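Local coordinates for protein endostatin (Mus musculus, PDB 1KOE) that inhibits angiogenesis as the C-terminal fragment of the collagen XVIII alpha1 chain and probably binds heparin, at residues K111-L124 with G141-Q154. Numbering follows the deposited sequence.
Sequences KSVWHGSDPSGRRL and GQASSLLSGRLLEQ
Val113 and Ser144 form the hydrogen-bonded pair between antiparallel strands 112-114 and 140-145. Val113 N reaches Ser144 O at 2.8 Å, and Ser144 N returns to Val113 O. Leu146 N bonds to Lys111 O at one end. At the other, Gln142 O takes two donors, His115 N and Gly116 N, where the chain leaves the strand.

Polar side chains extend the contact beyond the strands. The His115 ring is fixed at both nitrogens. His115 NE2 donates to Glu153 O at 2.9 Å, close to the ring plane, and His115 ND1 accepts from Ser117 N. His115 CG sits between the backbone N and the carbonyl carbon (chi1 60°), which turns the ring toward 141-154 and brings NE2 to Glu153 O. Gln154 NE2 donates to Ser117 O at 2.9 Å, on a lone pair, and also to Leu152 O. Its OE1 accepts from Gln142 NE2, while Gln142 OE1 bonds to Ser127. A water links Ser112 OG and Ser145 OG.

The His115 ring lies between two layers. Gln142 O is over the centre of one face. Leu152 CD2 sits over the opposite face, displaced toward the rim, a CH-pi contact 4.1 Å from the centroid of the His115 ring. Leu124 CD1 presses on the Gln142 amide, 3.5 Å from Gln142 CD. Trp114 CE3 lies 3.9 Å from Ala143 CB, and Gly141 O meets the indole edge in plane. On the face opposite Trp114, Val113 CG2 touches both methyls of Leu146.

Strand 155-158 lies on the far side of 140-145, completing a three-stranded antiparallel sheet. This is the small sheet of the endostatin domain, whose family belongs to the C-type lectin clan.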
loop_
_atom_site.group_PDB
_atom_site.type_symbol
_atom_site.label_atom_id
_atom_site.label_comp_id
_atom_site.label_asym_id
_atom_site.label_seq_id
_atom_site.Cartn_x
_atom_site.Cartn_y
_atom_site.Cartn_z
ATOM N N LYS A 111 0.889 9.779 9.167
ATOM C CA LYS A 111 0.168 9.598 7.921
ATOM C C LYS A 111 1.015 9.276 6.692
ATOM O O LYS A 111 0.777 9.817 5.603
ATOM C CB LYS A 111 -0.743 10.799 7.674
ATOM C CG LYS A 111 -1.544 11.214 8.898
ATOM C CD LYS A 111 -2.445 10.102 9.425
ATOM C CE LYS A 111 -3.242 10.639 10.599
ATOM N NZ LYS A 111 -4.111 9.614 11.225
ATOM N N SER A 112 1.995 8.392 6.878
ATOM C CA SER A 112 2.850 7.951 5.789
ATOM C C SER A 112 2.533 6.480 5.515
ATOM O O SER A 112 2.033 5.774 6.389
ATOM C CB SER A 112 4.331 8.145 6.130
ATOM O OG SER A 112 4.668 9.529 6.105
ATOM N N VAL A 113 2.821 6.047 4.298
ATOM C CA VAL A 113 2.557 4.684 3.852
ATOM C C VAL A 113 3.846 4.032 3.367
ATOM O O VAL A 113 4.616 4.652 2.619
ATOM C CB VAL A 113 1.562 4.698 2.661
ATOM C CG1 VAL A 113 1.314 3.284 2.157
ATOM C CG2 VAL A 113 0.252 5.353 3.073
ATOM N N TRP A 114 4.094 2.803 3.814
ATOM C CA TRP A 114 5.279 2.049 3.378
ATOM C C TRP A 114 5.055 1.544 1.958
ATOM O O TRP A 114 3.945 1.146 1.609
ATOM C CB TRP A 114 5.490 0.787 4.246
ATOM C CG TRP A 114 6.015 1.000 5.631
ATOM C CD1 TRP A 114 5.436 0.589 6.802
ATOM C CD2 TRP A 114 7.263 1.622 5.994
ATOM N NE1 TRP A 114 6.251 0.912 7.870
ATOM C CE2 TRP A 114 7.374 1.542 7.400
ATOM C CE3 TRP A 114 8.289 2.246 5.262
ATOM C CZ2 TRP A 114 8.482 2.065 8.100
ATOM C CZ3 TRP A 114 9.406 2.781 5.973
ATOM C CH2 TRP A 114 9.478 2.676 7.368
ATOM N N HIS A 115 6.093 1.569 1.129
ATOM C CA HIS A 115 5.961 0.985 -0.205
ATOM C C HIS A 115 7.238 0.313 -0.747
ATOM O O HIS A 115 7.146 -0.602 -1.558
ATOM C CB HIS A 115 5.335 1.948 -1.234
ATOM C CG HIS A 115 6.103 3.220 -1.441
ATOM N ND1 HIS A 115 7.303 3.263 -2.124
ATOM C CD2 HIS A 115 5.829 4.497 -1.083
ATOM C CE1 HIS A 115 7.736 4.518 -2.174
ATOM N NE2 HIS A 115 6.858 5.281 -1.546
ATOM N N GLY A 116 8.415 0.782 -0.321
ATOM C CA GLY A 116 9.680 0.206 -0.775
ATOM C C GLY A 116 9.900 0.198 -2.280
ATOM O O GLY A 116 10.680 -0.622 -2.767
ATOM N N SER A 117 9.321 1.169 -2.998
ATOM C CA SER A 117 9.402 1.217 -4.467
ATOM C C SER A 117 9.748 2.565 -5.078
ATOM O O SER A 117 9.536 3.597 -4.447
ATOM C CB SER A 117 8.047 0.826 -5.070
ATOM O OG SER A 117 7.502 -0.310 -4.426
ATOM N N ASP A 118 10.230 2.538 -6.322
ATOM C CA ASP A 118 10.502 3.774 -7.039
ATOM C C ASP A 118 9.165 4.224 -7.660
ATOM O O ASP A 118 8.148 3.539 -7.504
ATOM C CB ASP A 118 11.659 3.650 -8.047
ATOM C CG ASP A 118 11.348 2.786 -9.255
ATOM O OD1 ASP A 118 10.193 2.474 -9.582
ATOM O OD2 ASP A 118 12.315 2.422 -9.929
ATOM N N PRO A 119 9.142 5.383 -8.363
ATOM C CA PRO A 119 7.871 5.843 -8.952
ATOM C C PRO A 119 7.205 4.952 -9.978
ATOM O O PRO A 119 6.007 5.105 -10.249
ATOM C CB PRO A 119 8.243 7.206 -9.532
ATOM C CG PRO A 119 9.380 7.655 -8.641
ATOM C CD PRO A 119 10.192 6.397 -8.519
ATOM N N SER A 120 7.969 4.044 -10.581
ATOM C CA SER A 120 7.395 3.133 -11.564
ATOM C C SER A 120 6.969 1.800 -10.923
ATOM O O SER A 120 6.554 0.874 -11.613
ATOM C CB SER A 120 8.389 2.886 -12.704
ATOM O OG SER A 120 9.560 2.244 -12.234
ATOM N N GLY A 121 7.078 1.713 -9.602
ATOM C CA GLY A 121 6.693 0.507 -8.897
ATOM C C GLY A 121 7.748 -0.580 -8.832
ATOM O O GLY A 121 7.415 -1.747 -8.590
ATOM N N ARG A 122 9.006 -0.232 -9.082
ATOM C CA ARG A 122 10.069 -1.226 -9.025
ATOM C C ARG A 122 10.709 -1.221 -7.643
ATOM O O ARG A 122 10.777 -0.183 -6.984
ATOM C CB ARG A 122 11.116 -0.954 -10.099
ATOM C CG ARG A 122 10.609 -1.073 -11.540
ATOM N N ARG A 123 11.184 -2.387 -7.222
ATOM C CA ARG A 123 11.770 -2.580 -5.909
ATOM C C ARG A 123 13.045 -1.784 -5.676
ATOM O O ARG A 123 13.838 -1.595 -6.605
ATOM C CB ARG A 123 12.037 -4.074 -5.664
ATOM C CG ARG A 123 13.255 -4.630 -6.395
ATOM C CD ARG A 123 13.178 -6.139 -6.552
ATOM N NE ARG A 123 12.385 -6.496 -7.725
ATOM C CZ ARG A 123 12.305 -7.713 -8.250
ATOM N NH1 ARG A 123 12.975 -8.718 -7.694
ATOM N NH2 ARG A 123 11.590 -7.910 -9.355
ATOM N N LEU A 124 13.191 -1.272 -4.453
ATOM C CA LEU A 124 14.370 -0.516 -4.031
ATOM C C LEU A 124 15.068 -1.384 -2.988
ATOM O O LEU A 124 14.740 -1.339 -1.810
ATOM C CB LEU A 124 13.973 0.836 -3.429
ATOM C CG LEU A 124 13.418 1.855 -4.420
ATOM C CD1 LEU A 124 13.037 3.129 -3.687
ATOM C CD2 LEU A 124 14.439 2.165 -5.502
ATOM N N GLY A 141 13.267 2.430 4.652
ATOM C CA GLY A 141 12.279 1.900 3.738
ATOM C C GLY A 141 11.688 3.087 3.005
ATOM O O GLY A 141 11.545 4.167 3.587
ATOM N N GLN A 142 11.371 2.912 1.730
ATOM C CA GLN A 142 10.788 4.001 0.960
ATOM C C GLN A 142 9.307 4.134 1.353
ATOM O O GLN A 142 8.554 3.158 1.350
ATOM C CB GLN A 142 10.955 3.766 -0.539
ATOM C CG GLN A 142 11.119 5.045 -1.339
ATOM C CD GLN A 142 12.534 5.632 -1.232
ATOM O OE1 GLN A 142 13.311 5.288 -0.337
ATOM N NE2 GLN A 142 12.874 6.496 -2.164
ATOM N N ALA A 143 8.910 5.348 1.698
ATOM C CA ALA A 143 7.562 5.621 2.162
ATOM C C ALA A 143 7.032 6.882 1.515
ATOM O O ALA A 143 7.786 7.628 0.885
ATOM C CB ALA A 143 7.554 5.772 3.686
ATOM N N SER A 144 5.728 7.102 1.655
ATOM C CA SER A 144 5.080 8.258 1.066
ATOM C C SER A 144 4.110 8.922 2.038
ATOM O O SER A 144 3.352 8.244 2.730
ATOM C CB SER A 144 4.312 7.811 -0.170
ATOM O OG SER A 144 3.675 8.923 -0.787
ATOM N N SER A 145 4.092 10.253 2.040
ATOM C CA SER A 145 3.187 10.978 2.900
ATOM C C SER A 145 1.836 11.091 2.237
ATOM O O SER A 145 1.702 11.688 1.179
ATOM C CB SER A 145 3.693 12.390 3.168
ATOM O OG SER A 145 2.836 13.030 4.098
ATOM N N LEU A 146 0.823 10.568 2.902
ATOM C CA LEU A 146 -0.530 10.641 2.397
ATOM C C LEU A 146 -1.051 12.088 2.491
ATOM O O LEU A 146 -2.029 12.450 1.824
ATOM C CB LEU A 146 -1.411 9.693 3.208
ATOM C CG LEU A 146 -2.414 8.848 2.437
ATOM C CD1 LEU A 146 -1.786 8.278 1.168
ATOM C CD2 LEU A 146 -2.891 7.749 3.370
ATOM N N LEU A 147 -0.401 12.912 3.313
ATOM C CA LEU A 147 -0.803 14.307 3.455
ATOM C C LEU A 147 -0.552 15.067 2.152
ATOM O O LEU A 147 -1.254 16.032 1.853
ATOM C CB LEU A 147 -0.080 14.982 4.631
ATOM C CG LEU A 147 -0.359 14.344 5.999
ATOM C CD1 LEU A 147 0.541 14.929 7.047
ATOM C CD2 LEU A 147 -1.793 14.506 6.378
ATOM N N SER A 148 0.407 14.606 1.355
ATOM C CA SER A 148 0.711 15.249 0.076
ATOM C C SER A 148 -0.187 14.734 -1.064
ATOM O O SER A 148 -0.031 15.149 -2.209
ATOM C CB SER A 148 2.181 15.031 -0.287
ATOM O OG SER A 148 2.414 13.696 -0.715
ATOM N N GLY A 149 -1.107 13.825 -0.748
ATOM C CA GLY A 149 -1.995 13.261 -1.751
ATOM C C GLY A 149 -1.381 12.213 -2.669
ATOM O O GLY A 149 -2.031 11.795 -3.622
ATOM N N ARG A 150 -0.185 11.713 -2.348
ATOM C CA ARG A 150 0.486 10.723 -3.199
ATOM C C ARG A 150 0.787 9.423 -2.462
ATOM O O ARG A 150 1.027 9.432 -1.253
ATOM C CB ARG A 150 1.811 11.290 -3.725
ATOM C CG ARG A 150 1.653 12.513 -4.585
ATOM C CD ARG A 150 2.991 13.214 -4.789
ATOM N NE ARG A 150 3.534 13.756 -3.543
ATOM C CZ ARG A 150 4.741 14.301 -3.415
ATOM N NH1 ARG A 150 5.554 14.390 -4.457
ATOM N NH2 ARG A 150 5.141 14.751 -2.233
ATOM N N LEU A 151 0.823 8.320 -3.209
ATOM C CA LEU A 151 1.130 6.998 -2.651
ATOM C C LEU A 151 2.576 6.580 -2.869
ATOM O O LEU A 151 3.074 5.718 -2.158
ATOM C CB LEU A 151 0.267 5.920 -3.311
ATOM C CG LEU A 151 -1.230 5.931 -3.073
ATOM C CD1 LEU A 151 -1.859 4.801 -3.888
ATOM C CD2 LEU A 151 -1.500 5.749 -1.605
ATOM N N LEU A 152 3.248 7.196 -3.841
ATOM C CA LEU A 152 4.610 6.798 -4.195
ATOM C C LEU A 152 5.692 7.879 -4.115
ATOM O O LEU A 152 6.654 7.864 -4.874
ATOM C CB LEU A 152 4.618 6.123 -5.585
ATOM C CG LEU A 152 3.784 4.841 -5.776
ATOM C CD1 LEU A 152 3.697 4.493 -7.253
ATOM C CD2 LEU A 152 4.409 3.680 -4.979
ATOM N N GLU A 153 5.525 8.813 -3.190
ATOM C CA GLU A 153 6.517 9.845 -2.946
ATOM C C GLU A 153 7.802 9.082 -2.590
ATOM O O GLU A 153 7.756 7.956 -2.074
ATOM C CB GLU A 153 6.037 10.699 -1.776
ATOM C CG GLU A 153 6.897 11.877 -1.402
ATOM C CD GLU A 153 6.236 12.749 -0.342
ATOM O OE1 GLU A 153 5.281 12.292 0.315
ATOM O OE2 GLU A 153 6.675 13.902 -0.146
ATOM N N GLN A 154 8.948 9.671 -2.871
ATOM C CA GLN A 154 10.216 8.997 -2.619
ATOM C C GLN A 154 10.967 9.420 -1.365
ATOM O O GLN A 154 11.989 10.109 -1.452
ATOM C CB GLN A 154 11.089 9.152 -3.853
ATOM C CG GLN A 154 10.430 8.529 -5.067
ATOM C CD GLN A 154 10.361 7.035 -4.939
ATOM O OE1 GLN A 154 11.385 6.389 -4.808
ATOM N NE2 GLN A 154 9.158 6.481 -4.934
HETATM O O HOH W 1 2.955 12.107 6.713
#